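Local coordinates for protein coclaurine N-methyltransferase (Coptis japonica, PDB 6GKV) that catalyses transfer of a methyl group from S-adenosyl-L-methionine to the nitrogen of coclaurine and related tetrahydroisoquinolines in alkaloid biosynthesis, at residues L14-K25 with V317-L328. Residues are numbered along the deposited sequence; the frame is centred on the assembly and turned at random.
Sequences LELGLVPYDDIK and VKLINYWRGFCL. With F2W (6,7-dimethoxy-2-methyl-1,2,3,4-tetrahydroisoquinolin-2-ium), chain D.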
loop_
_atom_site.group_PDB
_atom_site.type_symbol
_atom_site.label_atom_id
_atom_site.label_comp_id
_atom_site.label_asym_id
_atom_site.label_seq_id
_atom_site.Cartn_x
_atom_site.Cartn_y
_atom_site.Cartn_z
ATOM N N LEU A 14 -2.240 29.586 25.498
ATOM C CA LEU A 14 -1.742 28.228 25.652
ATOM C C LEU A 14 -0.354 28.249 26.294
ATOM O O LEU A 14 -0.120 27.560 27.279
ATOM C CB LEU A 14 -1.725 27.506 24.295
ATOM C CG LEU A 14 -3.103 27.275 23.673
ATOM C CD1 LEU A 14 -3.022 26.815 22.214
ATOM C CD2 LEU A 14 -3.866 26.263 24.497
ATOM N N GLU A 15 0.562 29.039 25.740
ATOM C CA GLU A 15 1.882 29.268 26.359
ATOM C C GLU A 15 1.775 29.663 27.848
ATOM O O GLU A 15 2.606 29.267 28.673
ATOM C CB GLU A 15 2.645 30.367 25.610
ATOM C CG GLU A 15 3.055 30.028 24.194
ATOM C CD GLU A 15 3.633 31.229 23.450
ATOM O OE1 GLU A 15 3.901 32.268 24.085
ATOM O OE2 GLU A 15 3.831 31.125 22.219
ATOM N N LEU A 16 0.747 30.433 28.187
ATOM C CA LEU A 16 0.600 30.957 29.547
ATOM C C LEU A 16 -0.206 30.006 30.418
ATOM O O LEU A 16 -0.292 30.186 31.644
ATOM C CB LEU A 16 -0.062 32.335 29.529
ATOM C CG LEU A 16 0.758 33.563 29.173
ATOM C CD1 LEU A 16 -0.169 34.762 29.069
ATOM C CD2 LEU A 16 1.836 33.810 30.229
ATOM N N GLY A 17 -0.810 29.006 29.781
ATOM C CA GLY A 17 -1.520 27.979 30.506
ATOM C C GLY A 17 -2.859 28.455 31.019
ATOM O O GLY A 17 -3.307 28.017 32.081
ATOM N N LEU A 18 -3.515 29.313 30.237
ATOM C CA LEU A 18 -4.780 29.941 30.632
ATOM C C LEU A 18 -6.017 29.296 30.015
ATOM O O LEU A 18 -7.146 29.718 30.287
ATOM C CB LEU A 18 -4.774 31.427 30.249
ATOM C CG LEU A 18 -3.547 32.302 30.547
ATOM C CD1 LEU A 18 -3.794 33.701 30.022
ATOM C CD2 LEU A 18 -3.199 32.308 32.034
ATOM N N VAL A 19 -5.806 28.290 29.172
ATOM C CA VAL A 19 -6.902 27.579 28.517
ATOM C C VAL A 19 -7.056 26.180 29.121
ATOM O O VAL A 19 -6.093 25.403 29.135
ATOM C CB VAL A 19 -6.658 27.477 26.998
ATOM C CG1 VAL A 19 -7.806 26.763 26.305
ATOM C CG2 VAL A 19 -6.447 28.868 26.410
ATOM N N PRO A 20 -8.264 25.854 29.622
ATOM C CA PRO A 20 -8.516 24.565 30.290
ATOM C C PRO A 20 -8.302 23.382 29.337
ATOM O O PRO A 20 -8.488 23.556 28.134
ATOM C CB PRO A 20 -9.981 24.666 30.722
ATOM C CG PRO A 20 -10.307 26.132 30.650
ATOM C CD PRO A 20 -9.489 26.663 29.525
ATOM N N TYR A 21 -7.912 22.220 29.864
ATOM C CA TYR A 21 -7.566 21.061 29.031
ATOM C C TYR A 21 -8.618 20.696 28.001
ATOM O O TYR A 21 -8.273 20.394 26.858
ATOM C CB TYR A 21 -7.290 19.825 29.892
ATOM C CG TYR A 21 -5.880 19.726 30.404
ATOM C CD1 TYR A 21 -4.949 20.702 30.106
ATOM C CD2 TYR A 21 -5.492 18.670 31.219
ATOM C CE1 TYR A 21 -3.663 20.636 30.611
ATOM C CE2 TYR A 21 -4.214 18.587 31.718
ATOM C CZ TYR A 21 -3.294 19.574 31.414
ATOM O OH TYR A 21 -2.000 19.512 31.900
ATOM N N ASP A 22 -9.885 20.726 28.413
ATOM C CA ASP A 22 -11.004 20.321 27.562
ATOM C C ASP A 22 -11.220 21.266 26.407
ATOM O O ASP A 22 -11.575 20.835 25.310
ATOM C CB ASP A 22 -12.301 20.230 28.366
ATOM C CG ASP A 22 -12.303 19.069 29.322
ATOM O OD1 ASP A 22 -11.437 18.182 29.162
ATOM O OD2 ASP A 22 -13.157 19.042 30.227
ATOM N N ASP A 23 -11.046 22.555 26.670
ATOM C CA ASP A 23 -11.131 23.564 25.627
ATOM C C ASP A 23 -10.021 23.342 24.593
ATOM O O ASP A 23 -10.196 23.640 23.414
ATOM C CB ASP A 23 -11.039 24.973 26.229
ATOM C CG ASP A 23 -12.324 25.405 26.948
ATOM O OD1 ASP A 23 -12.493 25.096 28.148
ATOM O OD2 ASP A 23 -13.153 26.093 26.319
ATOM N N ILE A 24 -8.876 22.827 25.041
ATOM C CA ILE A 24 -7.733 22.607 24.151
ATOM C C ILE A 24 -8.001 21.405 23.271
ATOM O O ILE A 24 -7.790 21.459 22.059
ATOM C CB ILE A 24 -6.394 22.368 24.905
ATOM C CG1 ILE A 24 -6.078 23.482 25.915
ATOM C CG2 ILE A 24 -5.225 22.203 23.910
ATOM C CD1 ILE A 24 -4.772 23.217 26.691
ATOM N N LYS A 25 -8.473 20.325 23.892
ATOM C CA LYS A 25 -8.871 19.111 23.172
ATOM C C LYS A 25 -9.956 19.407 22.135
ATOM O O LYS A 25 -9.848 19.004 20.979
ATOM C CB LYS A 25 -9.358 18.044 24.148
ATOM C CG LYS A 25 -8.236 17.398 24.995
ATOM C CD LYS A 25 -8.824 16.637 26.192
ATOM C CE LYS A 25 -7.774 15.807 26.911
ATOM N NZ LYS A 25 -8.344 15.111 28.115
ATOM N N VAL A 317 7.110 28.523 32.754
ATOM C CA VAL A 317 5.708 28.336 32.418
ATOM C C VAL A 317 5.504 27.956 30.948
ATOM O O VAL A 317 4.814 26.985 30.648
ATOM C CB VAL A 317 4.902 29.602 32.716
ATOM C CG1 VAL A 317 3.488 29.489 32.139
ATOM C CG2 VAL A 317 4.870 29.858 34.202
ATOM N N LYS A 318 6.082 28.722 30.027
ATOM C CA LYS A 318 5.913 28.424 28.606
ATOM C C LYS A 318 6.387 27.005 28.300
ATOM O O LYS A 318 5.777 26.298 27.496
ATOM C CB LYS A 318 6.660 29.432 27.724
ATOM C CG LYS A 318 6.041 30.854 27.711
ATOM C CD LYS A 318 6.802 31.797 26.752
ATOM C CE LYS A 318 6.194 33.198 26.689
ATOM N NZ LYS A 318 7.016 34.265 27.373
ATOM N N LEU A 319 7.447 26.578 28.978
ATOM C CA LEU A 319 8.057 25.297 28.671
ATOM C C LEU A 319 7.215 24.126 29.158
ATOM O O LEU A 319 7.090 23.112 28.463
ATOM C CB LEU A 319 9.456 25.229 29.270
ATOM C CG LEU A 319 10.298 24.025 28.860
ATOM C CD1 LEU A 319 10.329 23.867 27.344
ATOM C CD2 LEU A 319 11.692 24.216 29.429
ATOM N N ILE A 320 6.638 24.248 30.349
ATOM C CA ILE A 320 5.804 23.169 30.865
ATOM C C ILE A 320 4.520 23.044 30.011
ATOM O O ILE A 320 4.054 21.946 29.735
ATOM C CB ILE A 320 5.477 23.381 32.357
ATOM C CG1 ILE A 320 4.438 22.376 32.845
ATOM C CG2 ILE A 320 4.929 24.750 32.595
ATOM C CD1 ILE A 320 4.959 20.965 32.950
ATOM N N ASN A 321 3.975 24.165 29.553
ATOM C CA ASN A 321 2.785 24.113 28.720
ATOM C C ASN A 321 3.132 23.667 27.304
ATOM O O ASN A 321 2.257 23.252 26.532
ATOM C CB ASN A 321 2.090 25.467 28.712
ATOM C CG ASN A 321 1.380 25.741 30.009
ATOM O OD1 ASN A 321 0.631 24.891 30.495
ATOM N ND2 ASN A 321 1.615 26.923 30.597
ATOM N N TYR A 322 4.416 23.765 26.965
ATOM C CA TYR A 322 4.878 23.210 25.709
ATOM C C TYR A 322 4.692 21.707 25.772
ATOM O O TYR A 322 4.155 21.084 24.858
ATOM C CB TYR A 322 6.354 23.523 25.419
ATOM C CG TYR A 322 6.824 22.658 24.266
ATOM C CD1 TYR A 322 6.574 23.042 22.955
ATOM C CD2 TYR A 322 7.452 21.428 24.486
ATOM C CE1 TYR A 322 6.947 22.248 21.892
ATOM C CE2 TYR A 322 7.828 20.613 23.412
ATOM C CZ TYR A 322 7.574 21.041 22.120
ATOM O OH TYR A 322 7.940 20.284 21.042
ATOM N N TRP A 323 5.178 21.122 26.859
ATOM C CA TRP A 323 5.157 19.688 26.987
ATOM C C TRP A 323 3.714 19.178 27.157
ATOM O O TRP A 323 3.365 18.104 26.658
ATOM C CB TRP A 323 6.075 19.260 28.131
ATOM C CG TRP A 323 7.517 19.234 27.635
ATOM C CD1 TRP A 323 8.532 20.087 27.991
ATOM C CD2 TRP A 323 8.071 18.365 26.641
ATOM N NE1 TRP A 323 9.686 19.776 27.302
ATOM C CE2 TRP A 323 9.425 18.707 26.458
ATOM C CE3 TRP A 323 7.558 17.290 25.887
ATOM C CZ2 TRP A 323 10.274 18.041 25.574
ATOM C CZ3 TRP A 323 8.396 16.620 25.004
ATOM C CH2 TRP A 323 9.734 16.998 24.852
ATOM N N ARG A 324 2.865 19.970 27.804
ATOM C CA ARG A 324 1.436 19.654 27.878
ATOM C C ARG A 324 0.826 19.566 26.494
ATOM O O ARG A 324 0.213 18.570 26.163
ATOM C CB ARG A 324 0.690 20.694 28.705
ATOM C CG ARG A 324 0.891 20.539 30.196
ATOM C CD ARG A 324 0.429 21.786 30.938
ATOM N NE ARG A 324 0.471 21.573 32.374
ATOM C CZ ARG A 324 0.375 22.540 33.278
ATOM N NH1 ARG A 324 0.242 23.802 32.892
ATOM N NH2 ARG A 324 0.428 22.239 34.568
ATOM N N GLY A 325 1.015 20.595 25.672
ATOM C CA GLY A 325 0.564 20.566 24.283
ATOM C C GLY A 325 1.191 19.462 23.437
ATOM O O GLY A 325 0.627 19.042 22.434
ATOM N N PHE A 326 2.377 19.005 23.819
ATOM C CA PHE A 326 3.003 17.868 23.155
ATOM C C PHE A 326 2.105 16.658 23.307
ATOM O O PHE A 326 1.680 16.032 22.346
ATOM C CB PHE A 326 4.366 17.592 23.786
ATOM C CG PHE A 326 5.152 16.519 23.112
ATOM C CD1 PHE A 326 6.028 16.834 22.075
ATOM C CD2 PHE A 326 5.056 15.203 23.532
ATOM C CE1 PHE A 326 6.783 15.847 21.457
ATOM C CE2 PHE A 326 5.797 14.215 22.914
ATOM C CZ PHE A 326 6.662 14.542 21.877
ATOM N N CYS A 327 1.840 16.348 24.565
ATOM C CA CYS A 327 1.068 15.206 24.984
ATOM C C CYS A 327 -0.426 15.319 24.621
ATOM O O CYS A 327 -1.070 14.321 24.300
ATOM C CB CYS A 327 1.252 15.017 26.488
ATOM S SG CYS A 327 2.936 14.735 26.988
ATOM N N LEU A 328 -0.969 16.526 24.652
ATOM C CA LEU A 328 -2.363 16.737 24.290
ATOM C C LEU A 328 -2.534 16.526 22.797
ATOM O O LEU A 328 -3.518 15.885 22.364
ATOM C CB LEU A 328 -2.831 18.145 24.674
ATOM C CG LEU A 328 -2.976 18.558 26.148
ATOM C CD1 LEU A 328 -3.476 19.964 26.170
ATOM C CD2 LEU A 328 -3.955 17.669 26.908
HETATM C CAM F2W D . 2.897 13.723 20.274
HETATM O OAK F2W D . 2.727 13.657 18.839
HETATM C CAB F2W D . 3.808 13.040 18.260
HETATM C CAA F2W D . 4.880 12.518 18.994
HETATM C CAF F2W D . 5.931 11.926 18.299
HETATM C CAJ F2W D . 7.014 11.350 18.939
HETATM C CAI F2W D . 8.341 11.201 18.127
HETATM N NAH F2W D . 7.965 10.386 16.961
HETATM C CAO F2W D . 9.162 10.508 16.106
HETATM C CAG F2W D . 6.991 11.289 16.340
HETATM C CAE F2W D . 5.876 11.786 16.938
HETATM C CAD F2W D . 4.826 12.333 16.206
HETATM C CAC F2W D . 3.773 12.925 16.880
HETATM O OAL F2W D . 2.685 13.492 16.270
HETATM C CAN F2W D . 2.570 13.413 14.837
#
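The Schellman motif that ends helix 2-16 at Gly17 packs with the start of helix 21-39 against helix 313-335. At the turn, Asn321 ND2 donates to Glu15 O over 3.2 Å, approaching from above the carbonyl plane. The same carbonyl oxygen receives a CA-H...O contact from Lys318 CA at 3.4 Å. With CG beside its own backbone N (chi1 -74°), Asn321 turns its amide against the CA of Gly17. Its other end is held too: Arg324 NH1 donates to Asn321 OD1 at 2.7 Å, with the oxygen in the guanidinium plane. Replacing Asn321 by alanine would probably leave Glu15 O without its side-chain donor and Arg324 NH1 without the amide oxygen.

Further along, Tyr21 crosses Arg324 at about a right angle, and Tyr21 OH lies 3.5 Å from Arg324 CD. That hydroxyl is hydrogen-bonded to Asp296, which also forms a long, weak ion pair with Arg324. Leu328 completes the apolar part: its CD1 meets Ile24 CD1 at 3.5 Å, and its CD2 lies over one face of the Tyr21 ring. Leu292 of helix 281-297 touches both Tyr21 and Leu328.

Phe326 CE2 lies 4.0 Å from the methoxy carbon CAM of the bound N-methylheliamine, which sits over one ring face, toward the rim. This is helix-on-helix packing behind a substrate-pocket helix: residues 21-25 cross residues 317-328 at -52°, beside the Schellman end of helix 2-16.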